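Local atomic coordinates of amidohydrolase (Pseudomonas aeruginosa, PDB entry 2I5G), a protein that probably acts as a metal-dependent dipeptidase of the membrane dipeptidase (peptidase M19) family, hydrolysing dipeptides. Residues G103-F108 with N149-M154; Y90-A95 with L111-V116; S42-F47 with Y120-L125; L67-R72 with Q83-I88. The protein carries 2 engineered substitutions. All blocks are in the same frame, centred on the assembly; numbering follows the deposited sequence.

Contact 1 of 4, residues G103-F108 with N149-M154; sequences GYVEVF and NRVGIM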
loop_
_atom_site.group_PDB
_atom_site.type_symbol
_atom_site.label_atom_id
_atom_site.label_comp_id
_atom_site.label_asym_id
_atom_site.label_seq_id
_atom_site.Cartn_x
_atom_site.Cartn_y
_atom_site.Cartn_z
ATOM N N GLY A 103 5.005 1.184 14.550
ATOM C CA GLY A 103 4.699 1.298 15.963
ATOM C C GLY A 103 3.360 0.684 16.322
ATOM O O GLY A 103 3.116 0.376 17.490
ATOM N N TYR A 104 2.494 0.495 15.330
ATOM C CA TYR A 104 1.181 -0.083 15.587
ATOM C C TYR A 104 1.249 -1.578 15.829
ATOM O O TYR A 104 0.309 -2.162 16.372
ATOM C CB TYR A 104 0.215 0.192 14.428
ATOM C CG TYR A 104 -0.193 1.642 14.272
ATOM C CD1 TYR A 104 -0.972 2.053 13.194
ATOM C CD2 TYR A 104 0.221 2.608 15.189
ATOM C CE1 TYR A 104 -1.327 3.389 13.029
ATOM C CE2 TYR A 104 -0.130 3.945 15.031
ATOM C CZ TYR A 104 -0.900 4.326 13.950
ATOM O OH TYR A 104 -1.231 5.651 13.788
ATOM N N VAL A 105 2.342 -2.214 15.421
ATOM C CA VAL A 105 2.455 -3.647 15.648
ATOM C C VAL A 105 2.430 -3.891 17.155
ATOM O O VAL A 105 1.736 -4.779 17.635
ATOM C CB VAL A 105 3.757 -4.233 15.052
ATOM C CG1 VAL A 105 3.888 -5.699 15.456
ATOM C CG2 VAL A 105 3.741 -4.102 13.530
ATOM N N GLU A 106 3.170 -3.089 17.904
ATOM C CA GLU A 106 3.201 -3.239 19.353
ATOM C C GLU A 106 1.893 -2.774 20.006
ATOM O O GLU A 106 1.484 -3.309 21.037
ATOM C CB GLU A 106 4.379 -2.451 19.921
ATOM C CG GLU A 106 4.461 -2.424 21.433
ATOM C CD GLU A 106 5.745 -1.784 21.918
ATOM O OE1 GLU A 106 6.050 -0.651 21.480
ATOM O OE2 GLU A 106 6.451 -2.415 22.733
ATOM N N VAL A 107 1.245 -1.780 19.403
ATOM C CA VAL A 107 -0.009 -1.238 19.919
ATOM C C VAL A 107 -1.118 -2.279 19.893
ATOM O O VAL A 107 -1.828 -2.470 20.884
ATOM C CB VAL A 107 -0.498 -0.019 19.089
ATOM C CG1 VAL A 107 -1.860 0.438 19.596
ATOM C CG2 VAL A 107 0.504 1.119 19.173
ATOM N N PHE A 108 -1.277 -2.944 18.754
ATOM C CA PHE A 108 -2.328 -3.947 18.625
ATOM C C PHE A 108 -2.047 -5.151 19.499
ATOM O O PHE A 108 -2.965 -5.755 20.057
ATOM C CB PHE A 108 -2.492 -4.362 17.162
ATOM C CG PHE A 108 -3.272 -3.373 16.346
ATOM C CD1 PHE A 108 -4.578 -3.040 16.704
ATOM C CD2 PHE A 108 -2.705 -2.767 15.228
ATOM C CE1 PHE A 108 -5.310 -2.117 15.958
ATOM C CE2 PHE A 108 -3.425 -1.841 14.475
ATOM C CZ PHE A 108 -4.733 -1.515 14.841
ATOM N N ASN A 149 8.040 -10.207 14.898
ATOM C CA ASN A 149 8.808 -11.269 15.539
ATOM C C ASN A 149 9.233 -10.825 16.929
ATOM O O ASN A 149 9.254 -11.619 17.869
ATOM C CB ASN A 149 10.068 -11.609 14.735
ATOM C CG ASN A 149 9.762 -12.310 13.434
ATOM O OD1 ASN A 149 8.692 -12.889 13.271
ATOM N ND2 ASN A 149 10.710 -12.282 12.505
ATOM N N ARG A 150 9.571 -9.547 17.045
ATOM C CA ARG A 150 10.020 -8.976 18.310
ATOM C C ARG A 150 8.882 -8.821 19.317
ATOM O O ARG A 150 9.037 -9.128 20.500
ATOM C CB ARG A 150 10.660 -7.616 18.046
ATOM C CG ARG A 150 11.433 -7.042 19.209
ATOM C CD ARG A 150 11.932 -5.646 18.862
ATOM N NE ARG A 150 10.833 -4.688 18.837
ATOM C CZ ARG A 150 10.198 -4.257 19.924
ATOM N NH1 ARG A 150 10.562 -4.696 21.123
ATOM N NH2 ARG A 150 9.192 -3.395 19.813
ATOM N N VAL A 151 7.740 -8.350 18.834
ATOM C CA VAL A 151 6.564 -8.122 19.671
ATOM C C VAL A 151 5.792 -9.399 20.010
ATOM O O VAL A 151 5.150 -9.487 21.060
ATOM C CB VAL A 151 5.610 -7.098 18.986
ATOM C CG1 VAL A 151 4.305 -6.994 19.742
ATOM C CG2 VAL A 151 6.284 -5.732 18.921
ATOM N N GLY A 152 5.844 -10.381 19.116
ATOM C CA GLY A 152 5.153 -11.629 19.369
ATOM C C GLY A 152 3.806 -11.796 18.687
ATOM O O GLY A 152 2.839 -12.203 19.324
ATOM N N ILE A 153 3.730 -11.470 17.400
ATOM C CA ILE A 153 2.492 -11.629 16.649
ATOM C C ILE A 153 2.822 -12.552 15.499
ATOM O O ILE A 153 3.715 -12.269 14.713
ATOM C CB ILE A 153 1.974 -10.297 16.080
ATOM C CG1 ILE A 153 1.428 -9.422 17.215
ATOM C CG2 ILE A 153 0.898 -10.568 15.037
ATOM C CD1 ILE A 153 0.884 -8.081 16.758
HETATM N N MSE A 154 2.098 -13.658 15.403
HETATM C CA MSE A 154 2.344 -14.631 14.354
HETATM C C MSE A 154 1.956 -14.161 12.959
HETATM O O MSE A 154 0.906 -13.538 12.768
HETATM C CB MSE A 154 1.613 -15.925 14.689
HETATM C CG MSE A 154 1.743 -16.993 13.630
HETATM SE SE MSE A 154 1.203 -18.720 14.294
HETATM C CE MSE A 154 2.408 -19.803 13.236
#

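Contact 2 of 4, residues Y90-A95 with L111-V116; sequences YGFQNA and LGVGIV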
loop_
_atom_site.group_PDB
_atom_site.type_symbol
_atom_site.label_atom_id
_atom_site.label_comp_id
_atom_site.label_asym_id
_atom_site.label_seq_id
_atom_site.Cartn_x
_atom_site.Cartn_y
_atom_site.Cartn_z
ATOM N N TYR A 90 -7.795 -12.575 19.191
ATOM C CA TYR A 90 -7.971 -11.590 18.126
ATOM C C TYR A 90 -6.992 -11.724 16.980
ATOM O O TYR A 90 -5.779 -11.828 17.199
ATOM C CB TYR A 90 -7.856 -10.168 18.676
ATOM C CG TYR A 90 -8.982 -9.768 19.586
ATOM C CD1 TYR A 90 -10.211 -10.434 19.542
ATOM C CD2 TYR A 90 -8.842 -8.688 20.455
ATOM C CE1 TYR A 90 -11.270 -10.029 20.337
ATOM C CE2 TYR A 90 -9.898 -8.272 21.258
ATOM C CZ TYR A 90 -11.110 -8.946 21.191
ATOM O OH TYR A 90 -12.164 -8.524 21.965
ATOM N N GLY A 91 -7.524 -11.685 15.757
ATOM C CA GLY A 91 -6.685 -11.780 14.578
ATOM C C GLY A 91 -7.039 -10.793 13.477
ATOM O O GLY A 91 -8.179 -10.315 13.388
ATOM N N PHE A 92 -6.047 -10.470 12.649
ATOM C CA PHE A 92 -6.239 -9.567 11.512
ATOM C C PHE A 92 -5.995 -10.391 10.259
ATOM O O PHE A 92 -5.077 -11.215 10.217
ATOM C CB PHE A 92 -5.205 -8.434 11.488
ATOM C CG PHE A 92 -5.318 -7.455 12.613
ATOM C CD1 PHE A 92 -6.322 -7.559 13.566
ATOM C CD2 PHE A 92 -4.423 -6.394 12.694
ATOM C CE1 PHE A 92 -6.430 -6.617 14.579
ATOM C CE2 PHE A 92 -4.524 -5.448 13.702
ATOM C CZ PHE A 92 -5.528 -5.559 14.646
ATOM N N GLN A 93 -6.800 -10.178 9.232
ATOM C CA GLN A 93 -6.571 -10.898 7.999
ATOM C C GLN A 93 -5.900 -9.951 7.012
ATOM O O GLN A 93 -5.877 -10.189 5.806
ATOM C CB GLN A 93 -7.882 -11.447 7.442
ATOM C CG GLN A 93 -8.333 -12.713 8.149
ATOM C CD GLN A 93 -9.124 -13.643 7.245
ATOM O OE1 GLN A 93 -8.642 -14.061 6.182
ATOM N NE2 GLN A 93 -10.341 -13.981 7.666
ATOM N N ASN A 94 -5.340 -8.870 7.545
ATOM C CA ASN A 94 -4.657 -7.883 6.720
ATOM C C ASN A 94 -3.712 -7.055 7.585
ATOM O O ASN A 94 -4.056 -6.674 8.701
ATOM C CB ASN A 94 -5.674 -6.955 6.055
ATOM C CG ASN A 94 -5.111 -6.243 4.839
ATOM O OD1 ASN A 94 -3.905 -6.038 4.724
ATOM N ND2 ASN A 94 -5.990 -5.852 3.926
ATOM N N ALA A 95 -2.520 -6.780 7.067
ATOM C CA ALA A 95 -1.547 -5.976 7.793
ATOM C C ALA A 95 -1.863 -4.495 7.596
ATOM O O ALA A 95 -1.238 -3.632 8.212
ATOM C CB ALA A 95 -0.149 -6.273 7.288
ATOM N N LEU A 111 -3.313 -4.671 22.618
ATOM C CA LEU A 111 -4.768 -4.713 22.623
ATOM C C LEU A 111 -5.315 -6.130 22.467
ATOM O O LEU A 111 -6.514 -6.326 22.314
ATOM C CB LEU A 111 -5.319 -3.804 21.523
ATOM C CG LEU A 111 -4.983 -2.325 21.753
ATOM C CD1 LEU A 111 -5.375 -1.509 20.535
ATOM C CD2 LEU A 111 -5.711 -1.826 23.006
ATOM N N GLY A 112 -4.430 -7.119 22.503
ATOM C CA GLY A 112 -4.874 -8.494 22.392
ATOM C C GLY A 112 -4.808 -9.160 21.030
ATOM O O GLY A 112 -5.370 -10.234 20.851
ATOM N N VAL A 113 -4.140 -8.546 20.061
ATOM C CA VAL A 113 -4.034 -9.158 18.740
ATOM C C VAL A 113 -2.832 -10.099 18.730
ATOM O O VAL A 113 -1.719 -9.691 19.054
ATOM C CB VAL A 113 -3.850 -8.100 17.642
ATOM C CG1 VAL A 113 -3.757 -8.774 16.290
ATOM C CG2 VAL A 113 -5.006 -7.121 17.670
ATOM N N GLY A 114 -3.058 -11.352 18.350
ATOM C CA GLY A 114 -1.970 -12.319 18.346
ATOM C C GLY A 114 -1.609 -12.955 17.017
ATOM O O GLY A 114 -0.605 -13.651 16.919
ATOM N N ILE A 115 -2.424 -12.729 15.997
ATOM C CA ILE A 115 -2.150 -13.290 14.683
ATOM C C ILE A 115 -2.510 -12.261 13.615
ATOM O O ILE A 115 -3.577 -11.653 13.656
ATOM C CB ILE A 115 -2.963 -14.590 14.441
ATOM C CG1 ILE A 115 -2.677 -15.592 15.559
ATOM C CG2 ILE A 115 -2.581 -15.206 13.097
ATOM C CD1 ILE A 115 -3.341 -16.946 15.379
ATOM N N VAL A 116 -1.614 -12.061 12.659
ATOM C CA VAL A 116 -1.877 -11.097 11.609
ATOM C C VAL A 116 -1.494 -11.627 10.244
ATOM O O VAL A 116 -0.374 -12.078 10.038
ATOM C CB VAL A 116 -1.109 -9.786 11.859
ATOM C CG1 VAL A 116 -1.347 -8.813 10.724
ATOM C CG2 VAL A 116 -1.554 -9.175 13.174
HETATM O O HOH W 1 -7.202 -11.785 22.059
#

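Contact 3 of 4, residues S42-F47 with Y120-L125; sequences SVWEGF and YNTQNL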
loop_
_atom_site.group_PDB
_atom_site.type_symbol
_atom_site.label_atom_id
_atom_site.label_comp_id
_atom_site.label_asym_id
_atom_site.label_seq_id
_atom_site.Cartn_x
_atom_site.Cartn_y
_atom_site.Cartn_z
ATOM N N SER A 42 -10.651 -7.669 11.561
ATOM C CA SER A 42 -10.186 -6.742 10.537
ATOM C C SER A 42 -9.806 -7.453 9.240
ATOM O O SER A 42 -9.185 -8.521 9.267
ATOM C CB SER A 42 -8.969 -5.965 11.071
ATOM O OG SER A 42 -8.349 -5.167 10.077
ATOM N N VAL A 43 -10.184 -6.855 8.110
ATOM C CA VAL A 43 -9.851 -7.407 6.796
ATOM C C VAL A 43 -9.478 -6.306 5.795
ATOM O O VAL A 43 -8.428 -6.379 5.163
ATOM C CB VAL A 43 -11.000 -8.320 6.240
ATOM C CG1 VAL A 43 -12.317 -7.834 6.720
ATOM C CG2 VAL A 43 -10.974 -8.366 4.717
ATOM N N TRP A 44 -10.318 -5.285 5.658
ATOM C CA TRP A 44 -10.024 -4.181 4.744
ATOM C C TRP A 44 -9.761 -2.892 5.531
ATOM O O TRP A 44 -9.113 -1.970 5.031
ATOM C CB TRP A 44 -11.194 -3.940 3.778
ATOM C CG TRP A 44 -11.373 -4.960 2.665
ATOM C CD1 TRP A 44 -12.529 -5.607 2.332
ATOM C CD2 TRP A 44 -10.388 -5.394 1.713
ATOM N NE1 TRP A 44 -12.331 -6.410 1.237
ATOM C CE2 TRP A 44 -11.028 -6.302 0.835
ATOM C CE3 TRP A 44 -9.029 -5.107 1.514
ATOM C CZ2 TRP A 44 -10.356 -6.924 -0.225
ATOM C CZ3 TRP A 44 -8.361 -5.724 0.460
ATOM C CH2 TRP A 44 -9.029 -6.624 -0.396
ATOM N N GLU A 45 -10.254 -2.843 6.767
ATOM C CA GLU A 45 -10.122 -1.667 7.630
ATOM C C GLU A 45 -8.724 -1.144 7.975
ATOM O O GLU A 45 -7.762 -1.904 8.077
ATOM C CB GLU A 45 -10.897 -1.898 8.933
ATOM C CG GLU A 45 -11.023 -3.353 9.347
ATOM C CD GLU A 45 -12.305 -3.995 8.851
ATOM O OE1 GLU A 45 -13.397 -3.572 9.287
ATOM O OE2 GLU A 45 -12.222 -4.926 8.026
ATOM N N GLY A 46 -8.634 0.172 8.161
ATOM C CA GLY A 46 -7.374 0.801 8.514
ATOM C C GLY A 46 -7.190 0.754 10.019
ATOM O O GLY A 46 -7.871 -0.020 10.695
ATOM N N PHE A 47 -6.295 1.584 10.554
ATOM C CA PHE A 47 -6.032 1.609 11.997
ATOM C C PHE A 47 -7.270 1.834 12.871
ATOM O O PHE A 47 -7.795 0.894 13.467
ATOM C CB PHE A 47 -4.986 2.679 12.336
ATOM C CG PHE A 47 -4.680 2.780 13.807
ATOM C CD1 PHE A 47 -3.998 1.757 14.462
ATOM C CD2 PHE A 47 -5.102 3.880 14.545
ATOM C CE1 PHE A 47 -3.746 1.826 15.831
ATOM C CE2 PHE A 47 -4.856 3.959 15.912
ATOM C CZ PHE A 47 -4.176 2.927 16.557
ATOM N N TYR A 120 -4.174 -9.263 2.005
ATOM C CA TYR A 120 -5.503 -9.790 1.738
ATOM C C TYR A 120 -5.895 -9.652 0.270
ATOM O O TYR A 120 -6.397 -8.612 -0.151
ATOM C CB TYR A 120 -6.554 -9.087 2.599
ATOM C CG TYR A 120 -7.875 -9.823 2.597
ATOM C CD1 TYR A 120 -8.040 -10.995 3.346
ATOM C CD2 TYR A 120 -8.932 -9.399 1.794
ATOM C CE1 TYR A 120 -9.220 -11.728 3.292
ATOM C CE2 TYR A 120 -10.118 -10.126 1.728
ATOM C CZ TYR A 120 -10.257 -11.291 2.479
ATOM O OH TYR A 120 -11.424 -12.031 2.408
ATOM N N ASN A 121 -5.646 -10.706 -0.501
ATOM C CA ASN A 121 -5.992 -10.760 -1.923
ATOM C C ASN A 121 -5.239 -9.840 -2.875
ATOM O O ASN A 121 -4.782 -10.285 -3.927
ATOM C CB ASN A 121 -7.493 -10.515 -2.109
ATOM C CG ASN A 121 -8.343 -11.429 -1.254
ATOM O OD1 ASN A 121 -7.839 -12.386 -0.649
ATOM N ND2 ASN A 121 -9.647 -11.146 -1.199
ATOM N N THR A 122 -5.118 -8.563 -2.523
ATOM C CA THR A 122 -4.445 -7.599 -3.388
ATOM C C THR A 122 -3.212 -6.937 -2.767
ATOM O O THR A 122 -2.839 -7.235 -1.633
ATOM C CB THR A 122 -5.424 -6.508 -3.827
ATOM O OG1 THR A 122 -6.148 -6.041 -2.685
ATOM C CG2 THR A 122 -6.402 -7.051 -4.854
ATOM N N GLN A 123 -2.586 -6.031 -3.511
ATOM C CA GLN A 123 -1.383 -5.357 -3.030
ATOM C C GLN A 123 -1.574 -4.518 -1.766
ATOM O O GLN A 123 -2.530 -3.754 -1.637
ATOM C CB GLN A 123 -0.778 -4.499 -4.142
ATOM C CG GLN A 123 0.546 -3.853 -3.781
ATOM C CD GLN A 123 1.283 -3.323 -4.999
ATOM O OE1 GLN A 123 1.687 -4.090 -5.875
ATOM N NE2 GLN A 123 1.457 -2.005 -5.064
ATOM N N ASN A 124 -0.623 -4.678 -0.849
ATOM C CA ASN A 124 -0.583 -4.009 0.453
ATOM C C ASN A 124 0.567 -3.010 0.436
ATOM O O ASN A 124 1.065 -2.640 -0.626
ATOM C CB ASN A 124 -0.278 -5.057 1.528
ATOM C CG ASN A 124 -1.260 -5.038 2.656
ATOM O OD1 ASN A 124 -1.214 -5.884 3.552
ATOM N ND2 ASN A 124 -2.165 -4.069 2.628
ATOM N N LEU A 125 0.978 -2.569 1.619
ATOM C CA LEU A 125 2.136 -1.692 1.724
ATOM C C LEU A 125 3.290 -2.654 2.022
ATOM O O LEU A 125 4.455 -2.313 1.828
ATOM C CB LEU A 125 2.020 -0.693 2.887
ATOM C CG LEU A 125 1.118 0.537 2.790
ATOM C CD1 LEU A 125 1.296 1.379 4.038
ATOM C CD2 LEU A 125 1.455 1.349 1.561
#

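Contact 4 of 4, residues L67-R72 with Q83-I88; sequences LVIPVR and QGKTGI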
loop_
_atom_site.group_PDB
_atom_site.type_symbol
_atom_site.label_atom_id
_atom_site.label_comp_id
_atom_site.label_asym_id
_atom_site.label_seq_id
_atom_site.Cartn_x
_atom_site.Cartn_y
_atom_site.Cartn_z
ATOM N N LEU A 67 -19.383 -17.094 28.964
ATOM C CA LEU A 67 -19.229 -17.974 27.810
ATOM C C LEU A 67 -17.838 -17.902 27.200
ATOM O O LEU A 67 -17.283 -18.917 26.782
ATOM C CB LEU A 67 -20.252 -17.605 26.727
ATOM C CG LEU A 67 -21.638 -18.263 26.766
ATOM C CD1 LEU A 67 -22.110 -18.422 28.204
ATOM C CD2 LEU A 67 -22.616 -17.434 25.931
ATOM N N VAL A 68 -17.275 -16.698 27.148
ATOM C CA VAL A 68 -15.963 -16.505 26.551
ATOM C C VAL A 68 -15.043 -15.597 27.361
ATOM O O VAL A 68 -15.497 -14.810 28.192
ATOM C CB VAL A 68 -16.105 -15.907 25.131
ATOM C CG1 VAL A 68 -16.913 -16.847 24.246
ATOM C CG2 VAL A 68 -16.786 -14.545 25.209
ATOM N N ILE A 69 -13.742 -15.721 27.097
ATOM C CA ILE A 69 -12.707 -14.927 27.754
ATOM C C ILE A 69 -11.622 -14.646 26.720
ATOM O O ILE A 69 -11.408 -15.435 25.793
ATOM C CB ILE A 69 -12.047 -15.679 28.931
ATOM C CG1 ILE A 69 -11.309 -16.916 28.403
ATOM C CG2 ILE A 69 -13.087 -16.051 29.964
ATOM C CD1 ILE A 69 -10.628 -17.741 29.481
ATOM N N PRO A 70 -10.912 -13.521 26.877
ATOM C CA PRO A 70 -9.837 -13.098 25.974
ATOM C C PRO A 70 -8.710 -14.111 25.957
ATOM O O PRO A 70 -8.565 -14.890 26.889
ATOM C CB PRO A 70 -9.373 -11.774 26.580
ATOM C CG PRO A 70 -10.554 -11.299 27.367
ATOM C CD PRO A 70 -11.060 -12.568 27.988
ATOM N N VAL A 71 -7.909 -14.087 24.899
ATOM C CA VAL A 71 -6.765 -14.985 24.775
ATOM C C VAL A 71 -5.537 -14.205 24.324
ATOM O O VAL A 71 -5.501 -13.697 23.209
ATOM C CB VAL A 71 -7.026 -16.110 23.750
ATOM C CG1 VAL A 71 -5.726 -16.816 23.400
ATOM C CG2 VAL A 71 -7.998 -17.113 24.330
ATOM N N ARG A 72 -4.536 -14.107 25.196
ATOM C CA ARG A 72 -3.303 -13.393 24.871
ATOM C C ARG A 72 -2.100 -14.325 24.995
ATOM O O ARG A 72 -1.098 -14.163 24.293
ATOM C CB ARG A 72 -3.127 -12.185 25.796
ATOM C CG ARG A 72 -4.203 -11.111 25.634
ATOM C CD ARG A 72 -3.953 -9.928 26.561
ATOM N NE ARG A 72 -4.895 -8.827 26.345
ATOM C CZ ARG A 72 -4.537 -7.593 25.995
ATOM N NH1 ARG A 72 -3.260 -7.297 25.817
ATOM N NH2 ARG A 72 -5.454 -6.651 25.831
ATOM N N GLN A 83 -12.199 -23.952 32.669
ATOM C CA GLN A 83 -13.258 -23.109 33.198
ATOM C C GLN A 83 -14.546 -23.285 32.421
ATOM O O GLN A 83 -15.536 -22.602 32.682
ATOM C CB GLN A 83 -12.837 -21.647 33.169
ATOM C CG GLN A 83 -11.901 -21.272 34.288
ATOM C CD GLN A 83 -11.683 -19.788 34.363
ATOM O OE1 GLN A 83 -12.619 -19.006 34.191
ATOM N NE2 GLN A 83 -10.448 -19.380 34.635
ATOM N N GLY A 84 -14.531 -24.210 31.468
ATOM C CA GLY A 84 -15.711 -24.461 30.660
ATOM C C GLY A 84 -16.124 -23.253 29.840
ATOM O O GLY A 84 -17.301 -22.897 29.791
ATOM N N LYS A 85 -15.150 -22.616 29.198
ATOM C CA LYS A 85 -15.424 -21.449 28.376
ATOM C C LYS A 85 -14.638 -21.510 27.085
ATOM O O LYS A 85 -13.813 -22.404 26.890
ATOM C CB LYS A 85 -15.076 -20.162 29.132
ATOM C CG LYS A 85 -16.037 -19.841 30.265
ATOM C CD LYS A 85 -15.605 -18.615 31.046
ATOM C CE LYS A 85 -16.446 -18.464 32.295
ATOM N NZ LYS A 85 -15.998 -17.311 33.115
ATOM N N THR A 86 -14.903 -20.552 26.205
ATOM C CA THR A 86 -14.227 -20.480 24.921
ATOM C C THR A 86 -13.303 -19.284 24.865
ATOM O O THR A 86 -13.731 -18.140 25.016
ATOM C CB THR A 86 -15.236 -20.379 23.765
ATOM O OG1 THR A 86 -15.803 -21.668 23.518
ATOM C CG2 THR A 86 -14.556 -19.876 22.503
ATOM N N GLY A 87 -12.029 -19.556 24.632
ATOM C CA GLY A 87 -11.063 -18.484 24.560
ATOM C C GLY A 87 -11.139 -17.825 23.208
ATOM O O GLY A 87 -11.341 -18.501 22.198
ATOM N N ILE A 88 -10.985 -16.505 23.184
ATOM C CA ILE A 88 -11.035 -15.760 21.936
ATOM C C ILE A 88 -9.740 -15.010 21.682
ATOM O O ILE A 88 -9.346 -14.139 22.452
ATOM C CB ILE A 88 -12.237 -14.791 21.928
ATOM C CG1 ILE A 88 -13.525 -15.610 21.821
ATOM C CG2 ILE A 88 -12.134 -13.805 20.767
ATOM C CD1 ILE A 88 -14.776 -14.781 21.813
#

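Contact 1 of 4, residues G103-F108 with N149-M154
Helix 103-110 lies beside the C-terminal end of helix 139-151, the CA atoms of Glu106 and Val151 coming within 5.9 Å of each other, and no hydrogen bond runs between the two segments. The CB of Val151 is directed at helix 103-110, and both methyls touch it. Its CG2 meets the root of the Glu106 side chain, 3.9 Å from CB, while CG1, anti to the Val151 backbone N (chi1 172°), packs against the Glu106 CA and the carbonyl O of Val105. Val105 CG1 touches two residues: it is 4.2 Å from Val151 CB and 4.0 Å from Ile153 CD1. The extended chain of Ile153 reaches back so that its CD1 also ends 3.5 Å from Val105 O.

The pair belongs to the helical layer outside the TIM barrel of this family. Gly152, with phi 100°, takes the chain out of the helix and brings Ile153 round to face helix 103-110 just before strand 154-156 begins. Ile144, Glu147 and Met148 on helix 139-151 continue the surface that receives Val105.

Farther out, Glu106 OE2 and Arg150 NH2 stand 4.1 Å apart, too far for a salt bridge. The carboxylate oxygen lies near the guanidinium plane, at its edge, although the two planar groups are turned 86° apart. The attraction is therefore probably modest, and the salt bridge that Arg150 NE makes is with Glu147, within its own helix. Lys109 NZ, from helix 103-110, bonds to the carbonyl O of Gly152, a polar tie from that helix to the turn.

Contact 2 of 4, residues Y90-A95 with L111-V116
Tyr90 lays its CB 3.3 Å from the carbonyl O of Gly112, and the edge of its ring, at CD2 and CE2, meets Leu111 O near the ring plane. A water accepts from Tyr90 N and lies within hydrogen-bonding distance of Gly112 O. The Tyr90 carbonyl O accepts a hydrogen bond from Gly114 N at 3.0 Å, nearly straight (166°). Gly91 pairs in parallel with Ile115, its CA 3.2 Å from Ile115 O in a CA-H...O contact. That oxygen also receives the backbone N of Phe92 at 2.9 Å.

The Phe92 side chain packs on both Val113 and Val116. With CG beside its own backbone N (chi1 -67°), the ring presents one face to Val113, whose CG1 sits over its centre, 3.9 Å from the centroid, a CH-pi contact. Val113 CG2 touches CE1 and CZ. Val116 runs alongside Phe92 in the same direction, with its CG1 4.0 Å from Phe92 CB. Past the strand end, Asn94 O and the Ala95 CA close over Val116 CG1.

These parallel strands are the two arms of a beta-alpha-beta unit whose connecting helix, 103-110, ends in a Schellman motif with Gly112 as C-prime residue. Phe108 of that helix meets the Phe92 ring edge-to-face, helix 47-63 packs on Tyr90, and strands 36-40 and 154-156 flank the pair.

Contact 3 of 4, residues S42-F47 with Y120-L125
Tyr120 packs its face on Val43 and its edge on Trp44, and these three side chains form the tight part of the contact. Val43 CG2 stands over the centre of the Tyr120 ring, 3.6 Å from its centroid, a CH-pi contact. Asn121 OD1 lies over the opposite face. The ring's CD2-CE2 edge is turned onto the face of the Trp44 indole, CD2 coming 3.5 Å from CZ2, and Val43 CG2 lies over that same indole face. The two rings make a T-shaped pair, with planes at 88° and centroids 5.0 Å apart. Trp44 pushes its far rim toward the second loop, CH2 lying 3.3 Å from Tyr120 O and 3.7 Å from Thr122 OG1, which meets the indole at its edge.

Beyond this cluster the segments diverge. Glu45, Gly46 and Phe47 form the looser, partly solvent-exposed side, leading into helix 47-63 with Gly46 at its N-cap. Gln123 to Leu125 are instead buried against the second subunit, Gln123 NE2 and Asn124 O bonding reciprocally with its copies.

No hydrogen bond spans the two loops, both of which follow the C-terminal ends of barrel strands, the side where TIM barrels carry their active sites. The polar bonds here lie within a loop or go to third parties: Glu45 OE2 accepts both Val43 N and Trp44 N, from opposite faces of the carboxylate, while Trp44 NE1 bonds to Trp261 O and Thr122 OG1 to Asp265. Cohesion between the loops thus rests on ring faces, ring edges and a methyl, and both loops bond to the 261-265 region.

Contact 4 of 4, residues L67-R72 with Q83-I88
A beta-alpha-beta crossover is closed here: strand 68-70 leads through helix 74-82 to strand 86-92, and the two strands pair in parallel along the N-terminal half of 86-92, within the barrel sheet. Lys85 and Thr86 meet Leu67 first, Thr86 N donating to Leu67 O at 2.9 Å in the carbonyl plane. The next bond, from Ile69 N to Thr86 O, is longer at 3.2 Å, and its donor stands 36° above the carbonyl plane. Ile69 O then accepts Ile88 N at 2.9 Å, and the run ends with a weak bond from Val71 N to Ile88 O.

On one face Val68 and Thr86 lie together, and Ile88 CD1 rests against Val68 CB at 3.7 Å. Thr86 OG1 finds its own partner in Leu34 O. On the other face Ile69 crosses the extended Lys85 chain at about a right angle, CG2 touching CD at 3.8 Å, while Lys85 NZ bonds to Ser65 O. The aliphatic part of the lysine thus packs beside the strand while its NZ ties to Ser65, just ahead of strand 68-70.

Gly84, in a Schellman motif, releases the chain from helix 74-82. Farther along the strand, Val71 CG2, beside the valine's backbone N, lies against Gly87 CA at 3.4 Å.

In the fold
From the N terminus, contact 3 opens first, in the loop after strand 36-40. Before it closes, two shorter loops come and go in series: contact 4 joins strand 68-70 to the start of strand 86-92, and contact 2 joins the end of that same strand to 113-116, so one strand serves two successive beta-alpha-beta units. Contact 1 begins on the helix within the second unit and closes only at 149-154, so it crosses both contact 2 and contact 3. It binds this helix to the next outer helix, and Phe108 and Tyr104 carry the packing to Phe47 of contact 3. Asn94 to Val43 ties contact 2 to contact 3, whereas contact 4 lies far from contact 3.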